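Local coordinates for protein Thf1 (Thermosynechococcus elongatus, PDB 5MJO), which may take part in the biogenesis of photosynthetic membranes, at residues Glu49-Ile54 with His95-Ala100; His55-Asn60 with Thr145-Arg150. One frame throughout, in Å; residues are numbered along the deposited sequence.

Contact 1: residues Glu49-Ile54 with His95-Ala100; sequences ELLVEI and HALCVA. With HG (mercury (II) ion), chain B.
Leu-97 turns its CG anti to the backbone N (chi1 -160°), which sends both methyls across to helix 41-58, while Leu-51, from a CB that does not itself point at its partner, swings its branch in to meet them (chi1 -89°). The setting is a buried, nearly parallel helix pair in an all-helical fold: the segments 49-54 and 95-100 cross at -24°, and their axes come no closer than 10.6 Å. Aliphatic side chains make the contacts between the two segments. Leu-51 and Leu-97 lie alongside each other, running in opposing senses, with CD2 of Leu-51 3.7 Å from CG of Leu-97. The same CD2 also reaches CB of Ala-100 one turn further on, at 4.1 Å. The two methyls of Leu-97 divide the remaining partners: CD1 meets CD2 of Leu-50, whose side chain runs at about a right angle to it, and CD2 meets CD1 of Ile-54. With an alanine here, CG and both methyls are gone, which would probably leave a gap opposite CD2 of Leu-51 and rob Leu-50 and Ile-54 of their partner in 95-100. Phe-31 from helix 24-34 packs on Leu-51, and Phe-80, Phe-69 and Val-73 from helix 67-80 extend the core around Leu-50 and Ile-54. The CB of Cys-98 points away from the seam, its side chain rests on Pro-105 and Leu-108, and SG binds the mercury ion at 2.1 Å.

Contact 2: residues His55-Asn60 with Thr145-Arg150; sequences HLLRVN and TGKYSR
This is a partly buried contact between the end of a helix and a loop: the last turn of helix 41-58, with the residues just after it, meets the irregular segment 145-150 that leads into helix 150-162 of this all-helical fold. Leu-57 and Ser-149 form its inner part. The two methyls of Leu-57 straddle CB of Ser-149, with CD1 at 3.5 Å and CD2 at 3.6 Å, and CD2 also touches CG of Lys-147. Ser-149 is the N-cap of helix 150-162. Its OG, anti to its own N (chi1 172°), accepts the backbone N-H of Leu-151, so the hydroxyl beside CD1 of Leu-57 has its polar partner at the helix start. The backbone N of Ser-149 is bonded to ND1 of His-152, so side chains and backbone both close the helix start. The outer part joins Asn-60 to Lys-147. The lysine chain bends at chi2 (67°) and crosses the asparagine side chain at about a right angle, bringing its CD 3.6 Å from ND2 of Asn-60. Asn-60 follows the helix end, where its N bonds to O of Leu-57, and its OD1 takes the backbone N-H of Asp-62. Backbone hydrogen bonding between Asp-62 and Lys-147 fastens the two loops to each other. At the outer end of the contact a water bridges the polar ends, accepting from ND2 of Asn-60 at 3.0 Å and from NZ of Lys-147 at 3.1 Å.

Helix 41-58 is common to both contacts, whose centres lie 13 Å apart. Segments 95-100 and 145-150 sit on different sides of it, although the CB atoms of Leu-50, Ile-54 and Leu-57 point much the same way, so this helix connects two parts of the fold. A salt bridge from Glu-53 OE1 to Arg-150 NH2, at 2.8 Å, ties 49-54 directly to 145-150. NE of Arg-58 forms a salt bridge with OE1 of Glu-101, just after contact 1, and NH2 of Arg-58 packs 3.4 Å from O of Ala-100. The mercury belongs to contact 1; the side chain of Leu-57 in contact 2 is about 12 Å from it.

Contact 1: residues Glu49-Ile54 with His95-Ala100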
ATOM      1  N   GLU A  49      -9.663   9.818   4.810  1.00 14.41           N
ATOM      2  CA  GLU A  49      -9.251   8.662   5.606  1.00 14.54           C
ATOM      3  C   GLU A  49      -7.782   8.256   5.414  1.00 12.26           C
ATOM      4  O   GLU A  49      -7.060   7.966   6.384  1.00 14.56           O
ATOM      5  CB  GLU A  49     -10.216   7.460   5.367  1.00 19.11           C
ATOM      6  CG  GLU A  49     -11.516   7.651   6.084  1.00 23.60           C
ATOM      7  CD  GLU A  49     -12.558   6.588   5.762  1.00 37.35           C
ATOM      8  OE1 GLU A  49     -12.417   5.834   4.737  1.00 43.01           O
ATOM      9  OE2 GLU A  49     -13.532   6.472   6.582  1.00 54.30           O
ATOM     10  N   LEU A  50      -7.349   8.244   4.156  1.00 11.60           N
ATOM     11  CA  LEU A  50      -6.003   7.875   3.832  1.00 12.75           C
ATOM     12  C   LEU A  50      -5.043   8.965   4.364  1.00 12.21           C
ATOM     13  O   LEU A  50      -3.962   8.593   4.954  1.00 11.66           O
ATOM     14  CB  LEU A  50      -5.874   7.641   2.358  1.00 16.41           C
ATOM     15  CG  LEU A  50      -4.531   7.130   1.865  1.00 14.11           C
ATOM     16  CD1 LEU A  50      -4.216   5.748   2.379  1.00 15.55           C
ATOM     17  CD2 LEU A  50      -4.364   7.123   0.366  1.00 15.10           C
ATOM     18  N   LEU A  51      -5.438  10.241   4.276  1.00 12.14           N
ATOM     19  CA  LEU A  51      -4.597  11.339   4.822  1.00 12.28           C
ATOM     20  C   LEU A  51      -4.339  11.084   6.324  1.00 11.27           C
ATOM     21  O   LEU A  51      -3.208  11.230   6.832  1.00 11.42           O
ATOM     22  CB  LEU A  51      -5.228  12.680   4.629  1.00 15.52           C
ATOM     23  CG  LEU A  51      -4.978  13.473   3.385  1.00 24.22           C
ATOM     24  CD1 LEU A  51      -6.020  14.663   3.357  1.00 21.30           C
ATOM     25  CD2 LEU A  51      -3.494  13.955   3.262  1.00 21.17           C
ATOM     26  N   VAL A  52      -5.387  10.773   7.073  1.00 10.83           N
ATOM     27  CA  VAL A  52      -5.285  10.610   8.537  1.00 11.53           C
ATOM     28  C   VAL A  52      -4.420   9.370   8.836  1.00 11.45           C
ATOM     29  O   VAL A  52      -3.564   9.349   9.722  1.00 12.82           O
ATOM     30  CB  VAL A  52      -6.666  10.501   9.187  1.00 14.13           C
ATOM     31  CG1 VAL A  52      -6.516  10.249  10.660  1.00 16.61           C
ATOM     32  CG2 VAL A  52      -7.420  11.816   9.045  1.00 19.45           C
ATOM     33  N   GLU A  53      -4.718   8.292   8.144  1.00 10.94           N
ATOM     34  CA  GLU A  53      -4.049   7.022   8.322  1.00 10.72           C
ATOM     35  C   GLU A  53      -2.540   7.153   8.142  1.00  9.16           C
ATOM     36  O   GLU A  53      -1.720   6.699   8.995  1.00 11.71           O
ATOM     37  CB  GLU A  53      -4.622   5.953   7.401  1.00 10.75           C
ATOM     38  CG  GLU A  53      -3.965   4.637   7.539  1.00 12.14           C
ATOM     39  CD  GLU A  53      -4.532   3.555   6.640  1.00 16.92           C
ATOM     40  OE1 GLU A  53      -5.131   3.946   5.567  1.00 20.90           O
ATOM     41  OE2 GLU A  53      -4.302   2.377   7.018  1.00 16.34           O
ATOM     42  N   ILE A  54      -2.156   7.745   7.042  1.00 11.77           N
ATOM     43  CA  ILE A  54      -0.724   7.863   6.807  1.00 11.80           C
ATOM     44  C   ILE A  54      -0.083   8.794   7.803  1.00 11.52           C
ATOM     45  O   ILE A  54       1.063   8.535   8.238  1.00 10.93           O
ATOM     46  CB  ILE A  54      -0.408   8.231   5.360  1.00 10.17           C
ATOM     47  CG1 ILE A  54      -0.936   7.174   4.353  1.00 10.94           C
ATOM     48  CG2 ILE A  54       1.094   8.579   5.097  1.00 11.37           C
ATOM     49  CD1 ILE A  54      -0.871   7.656   2.898  1.00 13.97           C
ATOM     50  N   HIS A  95      -0.260  13.840  -5.841  1.00 11.25           N
ATOM     51  CA  HIS A  95       0.887  14.717  -5.542  1.00 13.14           C
ATOM     52  C   HIS A  95       0.651  15.481  -4.243  1.00 11.19           C
ATOM     53  O   HIS A  95       1.545  15.493  -3.343  1.00 11.89           O
ATOM     54  CB  HIS A  95       1.161  15.685  -6.729  1.00 15.34           C
ATOM     55  CG  HIS A  95       2.391  16.524  -6.616  1.00 21.91           C
ATOM     56  ND1 HIS A  95       2.468  17.637  -5.811  1.00 28.17           N
ATOM     57  CD2 HIS A  95       3.601  16.432  -7.241  1.00 26.91           C
ATOM     58  CE1 HIS A  95       3.664  18.190  -5.932  1.00 31.95           C
ATOM     59  NE2 HIS A  95       4.378  17.466  -6.771  1.00 31.00           N
ATOM     60  N   ALA A  96      -0.539  16.057  -4.110  1.00 12.07           N
ATOM     61  CA  ALA A  96      -0.908  16.881  -2.950  1.00 11.61           C
ATOM     62  C   ALA A  96      -0.919  16.064  -1.699  1.00  9.68           C
ATOM     63  O   ALA A  96      -0.524  16.562  -0.599  1.00 12.66           O
ATOM     64  CB  ALA A  96      -2.288  17.525  -3.187  1.00 13.92           C
ATOM     65  N   LEU A  97      -1.423  14.811  -1.836  1.00 11.44           N
ATOM     66  CA  LEU A  97      -1.468  13.985  -0.673  1.00 10.42           C
ATOM     67  C   LEU A  97      -0.062  13.602  -0.203  1.00  8.55           C
ATOM     68  O   LEU A  97       0.276  13.745   1.031  1.00 10.86           O
ATOM     69  CB  LEU A  97      -2.324  12.723  -0.990  1.00 13.27           C
ATOM     70  CG  LEU A  97      -2.896  11.962   0.246  1.00 24.02           C
ATOM     71  CD1 LEU A  97      -4.118  11.150  -0.188  1.00 26.95           C
ATOM     72  CD2 LEU A  97      -1.882  11.123   0.862  1.00 28.67           C
ATOM     73  N   CYS A  98       0.785  13.245  -1.140  1.00  9.34           N
ATOM     74  CA  CYS A  98       2.201  12.916  -0.801  1.00 10.34           C
ATOM     75  C   CYS A  98       2.905  14.106  -0.146  1.00 10.56           C
ATOM     76  O   CYS A  98       3.540  13.963   0.900  1.00 13.02           O
ATOM     77  CB  CYS A  98       2.952  12.496  -2.057  1.00 13.81           C
ATOM     78  SG  CYS A  98       2.672  10.781  -2.499  1.00 17.02           S
ATOM     79  N   VAL A  99       2.758  15.270  -0.749  1.00 13.14           N
ATOM     80  CA  VAL A  99       3.472  16.423  -0.197  1.00 14.53           C
ATOM     81  C   VAL A  99       2.921  16.770   1.176  1.00 13.27           C
ATOM     82  O   VAL A  99       3.715  17.122   2.101  1.00 15.11           O
ATOM     83  CB  VAL A  99       3.551  17.603  -1.119  1.00 18.20           C
ATOM     84  CG1 VAL A  99       4.339  18.726  -0.494  1.00 21.51           C
ATOM     85  CG2 VAL A  99       4.169  17.179  -2.401  1.00 24.72           C
ATOM     86  N   ALA A 100       1.596  16.618   1.395  1.00 12.79           N
ATOM     87  CA  ALA A 100       1.026  16.820   2.724  1.00 12.56           C
ATOM     88  C   ALA A 100       1.620  15.885   3.773  1.00 13.17           C
ATOM     89  O   ALA A 100       1.688  16.262   4.988  1.00 17.44           O
ATOM     90  CB  ALA A 100      -0.513  16.693   2.737  1.00 11.59           C
TER
HETATM   91 HG    HG B 301       0.701  10.111  -2.296  1.00 45.33          HG

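Contact 2: residues His55-Asn60 with Thr145-Arg150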
ATOM      1  N   HIS A  55      -0.785   9.848   8.179  1.00 11.31           N
ATOM      2  CA  HIS A  55      -0.267  10.737   9.158  1.00  9.17           C
ATOM      3  C   HIS A  55       0.091  10.037  10.465  1.00 12.24           C
ATOM      4  O   HIS A  55       1.155  10.225  11.039  1.00 14.82           O
ATOM      5  CB  HIS A  55      -1.164  11.974   9.444  1.00 10.95           C
ATOM      6  CG  HIS A  55      -0.596  12.859  10.522  1.00 13.17           C
ATOM      7  ND1 HIS A  55       0.409  13.766  10.274  1.00 16.69           N
ATOM      8  CD2 HIS A  55      -0.756  12.832  11.870  1.00 12.71           C
ATOM      9  CE1 HIS A  55       0.756  14.332  11.423  1.00 20.01           C
ATOM     10  NE2 HIS A  55       0.056  13.776  12.409  1.00 17.97           N
ATOM     11  N   LEU A  56      -0.823   9.267  10.950  1.00  9.92           N
ATOM     12  CA  LEU A  56      -0.666   8.580  12.210  1.00 10.71           C
ATOM     13  C   LEU A  56       0.499   7.576  12.170  1.00 11.94           C
ATOM     14  O   LEU A  56       1.129   7.331  13.190  1.00 14.39           O
ATOM     15  CB  LEU A  56      -1.986   7.902  12.607  1.00 12.77           C
ATOM     16  CG  LEU A  56      -3.105   8.811  13.111  1.00 15.61           C
ATOM     17  CD1 LEU A  56      -4.455   8.055  13.106  1.00 17.71           C
ATOM     18  CD2 LEU A  56      -2.870   9.490  14.443  1.00 22.35           C
ATOM     19  N   LEU A  57       0.723   7.010  10.994  1.00 11.13           N
ATOM     20  CA  LEU A  57       1.846   6.107  10.809  1.00 16.43           C
ATOM     21  C   LEU A  57       3.130   6.875  10.815  1.00 16.66           C
ATOM     22  O   LEU A  57       4.108   6.540  11.570  1.00 20.58           O
ATOM     23  CB  LEU A  57       1.760   5.445   9.476  1.00 19.52           C
ATOM     24  CG  LEU A  57       1.276   4.120   9.247  1.00 26.92           C
ATOM     25  CD1 LEU A  57       1.609   3.787   7.770  1.00 21.27           C
ATOM     26  CD2 LEU A  57       1.859   3.086  10.212  1.00 24.10           C
ATOM     27  N   ARG A  58       3.138   7.968  10.060  1.00 19.95           N
ATOM     28  CA  ARG A  58       4.434   8.473   9.645  1.00 21.70           C
ATOM     29  C   ARG A  58       5.009   9.211  10.818  1.00 24.87           C
ATOM     30  O   ARG A  58       6.255   9.420  10.857  1.00 33.82           O
ATOM     31  CB  ARG A  58       4.310   9.342   8.361  1.00 22.63           C
ATOM     32  CG  ARG A  58       4.043  10.718   8.725  1.00 23.41           C
ATOM     33  CD  ARG A  58       4.132  11.591   7.522  1.00 29.50           C
ATOM     34  NE  ARG A  58       3.155  12.665   7.663  1.00 35.65           N
ATOM     35  CZ  ARG A  58       3.426  13.940   7.904  1.00 28.78           C
ATOM     36  NH1 ARG A  58       4.699  14.354   8.040  1.00 33.50           N
ATOM     37  NH2 ARG A  58       2.370  14.780   8.015  1.00 38.86           N
ATOM     38  N   VAL A  59       4.195   9.568  11.804  1.00 24.80           N
ATOM     39  CA  VAL A  59       4.743  10.162  13.053  1.00 28.44           C
ATOM     40  C   VAL A  59       5.007   9.204  14.229  1.00 26.15           C
ATOM     41  O   VAL A  59       5.422   9.643  15.361  1.00 29.81           O
ATOM     42  CB  VAL A  59       3.835  11.261  13.654  1.00 29.04           C
ATOM     43  CG1 VAL A  59       3.708  12.425  12.650  1.00 32.20           C
ATOM     44  CG2 VAL A  59       2.466  10.672  14.165  1.00 30.17           C
ATOM     45  N   ASN A  60       4.722   7.938  14.018  1.00 19.86           N
ATOM     46  CA  ASN A  60       5.233   6.913  14.929  1.00 14.43           C
ATOM     47  C   ASN A  60       6.706   6.773  14.640  1.00 13.46           C
ATOM     48  O   ASN A  60       7.098   6.480  13.518  1.00 14.69           O
ATOM     49  CB  ASN A  60       4.518   5.591  14.618  1.00 14.51           C
ATOM     50  CG  ASN A  60       4.832   4.464  15.557  1.00 16.40           C
ATOM     51  OD1 ASN A  60       5.992   4.126  15.781  1.00 18.99           O
ATOM     52  ND2 ASN A  60       3.805   3.871  16.117  1.00 19.66           N
ATOM     53  N   THR A 145      11.818  -4.671   9.566  1.00 49.80           N
ATOM     54  CA  THR A 145      10.965  -4.548  10.714  1.00 50.01           C
ATOM     55  C   THR A 145      10.377  -3.116  10.706  1.00 49.64           C
ATOM     56  O   THR A 145      10.492  -2.356   9.716  1.00 50.83           O
ATOM     57  CB  THR A 145      11.795  -4.870  11.956  1.00 54.50           C
ATOM     58  OG1 THR A 145      12.881  -3.927  12.044  1.00 47.58           O
ATOM     59  CG2 THR A 145      12.349  -6.356  11.830  1.00 49.38           C
ATOM     60  N   GLY A 146       9.707  -2.766  11.791  1.00 31.30           N
ATOM     61  CA  GLY A 146       9.183  -1.437  11.970  1.00 28.30           C
ATOM     62  C   GLY A 146       7.716  -1.591  12.213  1.00 20.91           C
ATOM     63  O   GLY A 146       7.118  -2.703  12.207  1.00 21.85           O
ATOM     64  N   LYS A 147       7.130  -0.463  12.476  1.00 13.65           N
ATOM     65  CA  LYS A 147       5.700  -0.401  12.748  1.00 11.88           C
ATOM     66  C   LYS A 147       4.920  -0.897  11.573  1.00 11.44           C
ATOM     67  O   LYS A 147       5.115  -0.476  10.459  1.00 12.96           O
ATOM     68  CB  LYS A 147       5.274   1.045  13.072  1.00 14.61           C
ATOM     69  CG  LYS A 147       3.757   1.329  13.332  1.00 16.32           C
ATOM     70  CD  LYS A 147       3.239   0.688  14.588  1.00 19.35           C
ATOM     71  CE  LYS A 147       1.765   0.946  14.867  1.00 21.84           C
ATOM     72  NZ  LYS A 147       1.478   0.477  16.266  1.00 25.10           N
ATOM     73  N   TYR A 148       4.029  -1.823  11.847  1.00 11.07           N
ATOM     74  CA  TYR A 148       3.200  -2.454  10.838  1.00 10.22           C
ATOM     75  C   TYR A 148       1.897  -1.602  10.644  1.00 10.77           C
ATOM     76  O   TYR A 148       1.253  -1.129  11.583  1.00 13.18           O
ATOM     77  CB  TYR A 148       2.851  -3.861  11.293  1.00 12.54           C
ATOM     78  CG  TYR A 148       1.720  -4.500  10.497  1.00 13.45           C
ATOM     79  CD1 TYR A 148       1.987  -5.051   9.241  1.00 12.54           C
ATOM     80  CD2 TYR A 148       0.441  -4.453  10.951  1.00 15.29           C
ATOM     81  CE1 TYR A 148       1.028  -5.611   8.474  1.00 12.41           C
ATOM     82  CE2 TYR A 148      -0.587  -4.979  10.179  1.00 13.33           C
ATOM     83  CZ  TYR A 148      -0.292  -5.527   8.909  1.00 13.60           C
ATOM     84  OH  TYR A 148      -1.334  -6.034   8.130  1.00 13.09           O
ATOM     85  N   SER A 149       1.540  -1.482   9.382  1.00  8.90           N
ATOM     86  CA  SER A 149       0.322  -0.865   8.909  1.00  9.26           C
ATOM     87  C   SER A 149      -0.453  -1.825   8.011  1.00  7.53           C
ATOM     88  O   SER A 149       0.113  -2.613   7.282  1.00  8.75           O
ATOM     89  CB  SER A 149       0.689   0.389   8.063  1.00 10.38           C
ATOM     90  OG  SER A 149      -0.439   0.954   7.395  1.00 11.93           O
ATOM     91  N   ARG A 150      -1.791  -1.686   8.038  1.00  9.26           N
ATOM     92  CA  ARG A 150      -2.581  -2.325   7.019  1.00 10.11           C
ATOM     93  C   ARG A 150      -2.157  -2.021   5.598  1.00 10.45           C
ATOM     94  O   ARG A 150      -2.302  -2.883   4.762  1.00  9.09           O
ATOM     95  CB  ARG A 150      -4.059  -2.125   7.249  1.00 15.17           C
ATOM     96  CG  ARG A 150      -4.530  -0.843   6.912  1.00 19.62           C
ATOM     97  CD  ARG A 150      -5.718  -0.879   5.960  1.00 26.26           C
ATOM     98  NE  ARG A 150      -5.744   0.469   5.367  1.00 16.55           N
ATOM     99  CZ  ARG A 150      -6.197   0.745   4.143  1.00 16.43           C
ATOM    100  NH1 ARG A 150      -6.809  -0.094   3.337  1.00 18.01           N
ATOM    101  NH2 ARG A 150      -6.088   1.989   3.748  1.00 20.57           N
TER
HETATM  102  O   HOH W   1       3.726   1.578  18.096  1.00 31.51           O